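Local coordinates for carboxypeptidase 1 (Deinococcus radiodurans str. R1, PDB 5GIV), which is a metal-dependent carboxypeptidase of the M32 family that probably releases amino acids one at a time from peptide C-termini with broad specificity, proline excepted, at residues A84-V89 against L282-G287; G25-L30 against L52-R57. All blocks are in the same frame, centred on the assembly; numbering follows the deposited sequence.

Contact 1: residues A84-V89 against L282-G287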
loop_
_atom_site.group_PDB
_atom_site.type_symbol
_atom_site.label_atom_id
_atom_site.label_comp_id
_atom_site.label_asym_id
_atom_site.label_seq_id
_atom_site.Cartn_x
_atom_site.Cartn_y
_atom_site.Cartn_z
ATOM N N ALA A 84 15.864 -31.437 -0.794
ATOM C CA ALA A 84 17.026 -31.409 -1.673
ATOM C C ALA A 84 16.799 -30.465 -2.847
ATOM O O ALA A 84 17.719 -29.749 -3.263
ATOM C CB ALA A 84 17.348 -32.820 -2.168
ATOM N N ARG A 85 15.590 -30.484 -3.419
ATOM C CA ARG A 85 15.274 -29.582 -4.525
ATOM C C ARG A 85 15.271 -28.118 -4.072
ATOM O O ARG A 85 15.751 -27.241 -4.800
ATOM C CB ARG A 85 13.932 -29.979 -5.147
ATOM C CG ARG A 85 13.431 -29.056 -6.251
ATOM C CD ARG A 85 14.351 -28.979 -7.464
ATOM N NE ARG A 85 13.735 -28.125 -8.472
ATOM C CZ ARG A 85 14.352 -27.619 -9.537
ATOM N NH1 ARG A 85 15.630 -27.880 -9.760
ATOM N NH2 ARG A 85 13.683 -26.840 -10.384
ATOM N N MET A 86 14.749 -27.833 -2.872
ATOM C CA MET A 86 14.837 -26.475 -2.338
ATOM C C MET A 86 16.284 -26.017 -2.274
ATOM O O MET A 86 16.615 -24.893 -2.665
ATOM C CB MET A 86 14.215 -26.396 -0.945
ATOM C CG MET A 86 12.708 -26.471 -0.901
ATOM S SD MET A 86 12.094 -26.309 0.790
ATOM C CE MET A 86 12.783 -24.723 1.188
ATOM N N VAL A 87 17.164 -26.886 -1.771
ATOM C CA VAL A 87 18.578 -26.546 -1.677
ATOM C C VAL A 87 19.167 -26.350 -3.062
ATOM O O VAL A 87 19.922 -25.401 -3.303
ATOM C CB VAL A 87 19.325 -27.635 -0.885
ATOM C CG1 VAL A 87 20.825 -27.421 -0.959
ATOM C CG2 VAL A 87 18.860 -27.626 0.561
ATOM N N GLN A 88 18.816 -27.226 -4.002
ATOM C CA GLN A 88 19.325 -27.077 -5.360
ATOM C C GLN A 88 18.876 -25.747 -5.956
ATOM O O GLN A 88 19.672 -25.020 -6.560
ATOM C CB GLN A 88 18.867 -28.250 -6.224
ATOM C CG GLN A 88 19.398 -28.201 -7.639
ATOM C CD GLN A 88 18.828 -29.298 -8.521
ATOM O OE1 GLN A 88 17.612 -29.488 -8.599
ATOM N NE2 GLN A 88 19.712 -30.050 -9.170
ATOM N N VAL A 89 17.591 -25.421 -5.802
ATOM C CA VAL A 89 17.076 -24.158 -6.320
ATOM C C VAL A 89 17.731 -22.972 -5.614
ATOM O O VAL A 89 18.115 -21.985 -6.253
ATOM C CB VAL A 89 15.541 -24.128 -6.193
ATOM C CG1 VAL A 89 15.005 -22.709 -6.399
ATOM C CG2 VAL A 89 14.913 -25.108 -7.193
ATOM N N LEU A 282 5.634 -21.902 0.388
ATOM C CA LEU A 282 5.621 -20.461 0.597
ATOM C C LEU A 282 6.739 -20.069 1.549
ATOM O O LEU A 282 7.001 -20.752 2.540
ATOM C CB LEU A 282 4.270 -20.003 1.150
ATOM C CG LEU A 282 3.012 -20.371 0.342
ATOM C CD1 LEU A 282 1.752 -19.811 1.024
ATOM C CD2 LEU A 282 3.123 -19.906 -1.116
ATOM N N GLY A 283 7.415 -18.969 1.235
ATOM C CA GLY A 283 8.538 -18.553 2.047
ATOM C C GLY A 283 9.799 -19.342 1.805
ATOM O O GLY A 283 10.767 -19.183 2.561
ATOM N N THR A 284 9.804 -20.222 0.799
ATOM C CA THR A 284 10.995 -20.965 0.419
ATOM C C THR A 284 11.345 -20.682 -1.037
ATOM O O THR A 284 10.552 -20.071 -1.766
ATOM C CB THR A 284 10.784 -22.464 0.631
ATOM O OG1 THR A 284 10.097 -23.014 -0.500
ATOM C CG2 THR A 284 9.973 -22.713 1.897
ATOM N N PRO A 285 12.524 -21.098 -1.498
ATOM C CA PRO A 285 12.882 -20.883 -2.910
ATOM C C PRO A 285 11.941 -21.568 -3.897
ATOM O O PRO A 285 12.009 -21.275 -5.096
ATOM C CB PRO A 285 14.299 -21.466 -3.005
ATOM C CG PRO A 285 14.825 -21.411 -1.615
ATOM C CD PRO A 285 13.639 -21.663 -0.727
ATOM N N LEU A 286 11.080 -22.479 -3.447
ATOM C CA LEU A 286 10.148 -23.115 -4.363
ATOM C C LEU A 286 8.804 -22.393 -4.430
ATOM O O LEU A 286 7.960 -22.770 -5.247
ATOM C CB LEU A 286 9.938 -24.589 -3.968
ATOM C CG LEU A 286 11.154 -25.534 -3.874
ATOM C CD1 LEU A 286 10.752 -26.998 -3.658
ATOM C CD2 LEU A 286 12.080 -25.413 -5.073
ATOM N N GLY A 287 8.588 -21.364 -3.608
ATOM C CA GLY A 287 7.274 -20.758 -3.484
ATOM C C GLY A 287 6.908 -19.667 -4.480
ATOM O O GLY A 287 6.651 -18.521 -4.086
#

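Contact 2: residues G25-L30 against L52-R57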
loop_
_atom_site.group_PDB
_atom_site.type_symbol
_atom_site.label_atom_id
_atom_site.label_comp_id
_atom_site.label_asym_id
_atom_site.label_seq_id
_atom_site.Cartn_x
_atom_site.Cartn_y
_atom_site.Cartn_z
ATOM N N GLY A 25 8.314 -9.591 -0.513
ATOM C CA GLY A 25 6.981 -9.043 -0.330
ATOM C C GLY A 25 7.004 -7.543 -0.094
ATOM O O GLY A 25 6.177 -6.808 -0.638
ATOM N N ILE A 26 7.964 -7.068 0.709
ATOM C CA ILE A 26 8.051 -5.639 1.000
ATOM C C ILE A 26 8.454 -4.857 -0.242
ATOM O O ILE A 26 7.871 -3.806 -0.544
ATOM C CB ILE A 26 9.017 -5.380 2.167
ATOM C CG1 ILE A 26 8.519 -6.069 3.438
ATOM C CG2 ILE A 26 9.176 -3.891 2.389
ATOM C CD1 ILE A 26 9.474 -5.954 4.592
ATOM N N GLU A 27 9.450 -5.347 -0.984
ATOM C CA GLU A 27 9.793 -4.703 -2.247
ATOM C C GLU A 27 8.576 -4.635 -3.159
ATOM O O GLU A 27 8.347 -3.625 -3.834
ATOM C CB GLU A 27 10.943 -5.447 -2.928
ATOM C CG GLU A 27 12.275 -5.340 -2.207
ATOM C CD GLU A 27 13.428 -5.943 -2.999
ATOM O OE1 GLU A 27 13.955 -5.264 -3.911
ATOM O OE2 GLU A 27 13.800 -7.104 -2.711
ATOM N N ALA A 28 7.779 -5.703 -3.178
ATOM C CA ALA A 28 6.579 -5.726 -4.007
ATOM C C ALA A 28 5.559 -4.704 -3.529
ATOM O O ALA A 28 4.889 -4.056 -4.344
ATOM C CB ALA A 28 5.982 -7.138 -4.013
ATOM N N LEU A 29 5.430 -4.542 -2.212
ATOM C CA LEU A 29 4.511 -3.542 -1.679
ATOM C C LEU A 29 4.929 -2.142 -2.096
ATOM O O LEU A 29 4.086 -1.314 -2.442
ATOM C CB LEU A 29 4.439 -3.641 -0.153
ATOM C CG LEU A 29 3.622 -2.541 0.533
ATOM C CD1 LEU A 29 2.188 -2.541 0.022
ATOM C CD2 LEU A 29 3.665 -2.710 2.048
ATOM N N LEU A 30 6.225 -1.855 -2.049
ATOM C CA LEU A 30 6.697 -0.543 -2.475
ATOM C C LEU A 30 6.365 -0.296 -3.937
ATOM O O LEU A 30 5.994 0.817 -4.315
ATOM C CB LEU A 30 8.198 -0.430 -2.238
ATOM C CG LEU A 30 8.634 -0.227 -0.795
ATOM C CD1 LEU A 30 10.127 -0.547 -0.677
ATOM C CD2 LEU A 30 8.329 1.201 -0.335
ATOM N N LEU A 52 17.073 1.384 -1.449
ATOM C CA LEU A 52 17.555 0.922 -0.152
ATOM C C LEU A 52 17.186 -0.542 0.077
ATOM O O LEU A 52 18.024 -1.350 0.493
ATOM C CB LEU A 52 16.996 1.818 0.959
ATOM C CG LEU A 52 17.302 1.438 2.408
ATOM C CD1 LEU A 52 18.794 1.531 2.688
ATOM C CD2 LEU A 52 16.504 2.297 3.385
ATOM N N LEU A 53 15.939 -0.911 -0.217
ATOM C CA LEU A 53 15.523 -2.288 0.021
ATOM C C LEU A 53 16.175 -3.247 -0.966
ATOM O O LEU A 53 16.544 -4.368 -0.596
ATOM C CB LEU A 53 14.005 -2.410 -0.053
ATOM C CG LEU A 53 13.256 -2.420 1.279
ATOM C CD1 LEU A 53 11.854 -2.984 1.060
ATOM C CD2 LEU A 53 14.013 -3.205 2.357
ATOM N N ALA A 54 16.339 -2.827 -2.222
ATOM C CA ALA A 54 17.043 -3.672 -3.177
ATOM C C ALA A 54 18.447 -4.000 -2.680
ATOM O O ALA A 54 18.900 -5.149 -2.780
ATOM C CB ALA A 54 17.092 -2.993 -4.545
ATOM N N GLY A 55 19.135 -3.011 -2.104
ATOM C CA GLY A 55 20.475 -3.255 -1.592
ATOM C C GLY A 55 20.498 -4.238 -0.439
ATOM O O GLY A 55 21.341 -5.138 -0.397
ATOM N N LEU A 56 19.580 -4.083 0.518
ATOM C CA LEU A 56 19.545 -5.001 1.654
ATOM C C LEU A 56 19.222 -6.419 1.202
ATOM O O LEU A 56 19.878 -7.383 1.615
ATOM C CB LEU A 56 18.532 -4.525 2.697
ATOM C CG LEU A 56 18.907 -3.245 3.442
ATOM C CD1 LEU A 56 17.740 -2.730 4.262
ATOM C CD2 LEU A 56 20.122 -3.490 4.327
ATOM N N ARG A 57 18.207 -6.568 0.354
ATOM C CA ARG A 57 17.828 -7.898 -0.105
ATOM C C ARG A 57 18.955 -8.551 -0.895
ATOM O O ARG A 57 19.240 -9.740 -0.719
ATOM C CB ARG A 57 16.550 -7.812 -0.938
ATOM C CG ARG A 57 16.192 -9.086 -1.653
ATOM C CD ARG A 57 16.691 -9.050 -3.086
ATOM N NE ARG A 57 16.111 -7.941 -3.842
ATOM C CZ ARG A 57 16.689 -7.360 -4.894
ATOM N NH1 ARG A 57 17.880 -7.778 -5.317
ATOM N NH2 ARG A 57 16.081 -6.356 -5.523
#

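Contact 1: residues A84-V89 against L282-G287
The helical segment 84-89 meets a type I beta turn running from Thr-284 to Gly-287, with Met-86 and Pro-285 closest at 6.0 Å between their CA atoms. Met-86 and Leu-286 contribute most of the buried surface. The methionine holds CG anti to its carbonyl carbon (chi1 -73°) and bends only at its last torsion (chi3 58°), which turns the methyl CE toward the turn: its CG lies against Leu-286 CD1 at 3.4 Å, while CE reaches the proline ring at CD, 3.7 Å away. One turn further along the helix Val-89 divides its two methyls, CG1 touching Pro-285 CB at 3.7 Å and CG2 touching Leu-286 CD2 at 3.6 Å. The same CG2 sits over the face of the Arg-85 guanidinium, whose NH1 donates to Gln-88 OE1 at 2.8 Å, while NH2 bonds to the backbone O of Arg-468. Arg-468, in a loop, also bonds through NH1 to Pro-285 O. Within the turn segment, Leu-286 N donates to Thr-284 OG1 at 3.2 Å, and the hydroxyl is also bonded to Phe-281 O. The result is an ST turn overlapping a type I beta turn, which packs the loop between helices 257-275 and 292-306 on helix 81-99.

Contact 2: residues G25-L30 against L52-R57
Glu-27 and Arg-57 meet with their chains crossed at about a right angle, yet their flat ends lie nearly coplanar, the carboxylate and guanidinium planes 20° apart. The arginine presents its side, not its end: NE donates to Glu-27 OE2 at 2.7 Å along an almost straight path (168°), and NH2 donates to Glu-27 OE1 at 2.9 Å. Both oxygens use their syn lone pairs, so this two-bond grip fixes the rotation of the carboxylate. Bends at chi2 and chi3 fold the arginine back until the backbone O of Ala-54 lies above its guanidinium face. The salt bridge ties together two consecutive helices, 8-36 and 43-62, that form an antiparallel helical hairpin; here their axes come within 10.2 Å at 164°. Beside the ion pair the interface turns apolar. Leu-53 points its CD1 between Ile-26 and Leu-30, crossing the isoleucine at about a right angle and meeting Leu-30 CD1 at 3.5 Å. The methylene CG of Glu-27 lies against Leu-53 CB at 4.0 Å, joining the charged and apolar parts of the interface. Phe-23 of helix 8-36 also touches both Leu-53 and Arg-57, while Leu-30 packs on Leu-29 of the second subunit.

Along the chain the contacts come in series: contact 2 closes between neighbouring helices 8-36 and 43-62 before contact 1 opens, and contact 1 then spans 193 residues to join helix 81-99 to the loop leading into helix 292-306. Their centres are 20 Å apart, with nearest atoms about 9 Å apart. Helix 8-36 connects them, supplying one side of contact 2 and, through Trp-17, packing on Met-86 and Pro-285 of contact 1. One contact is thus local to the N-terminal helices, the other ties that region to the loop between the helices bearing His-266 and His-270 and the third zinc ligand, Glu-296. Both lie away from the metal; contact 2 also borders the second subunit.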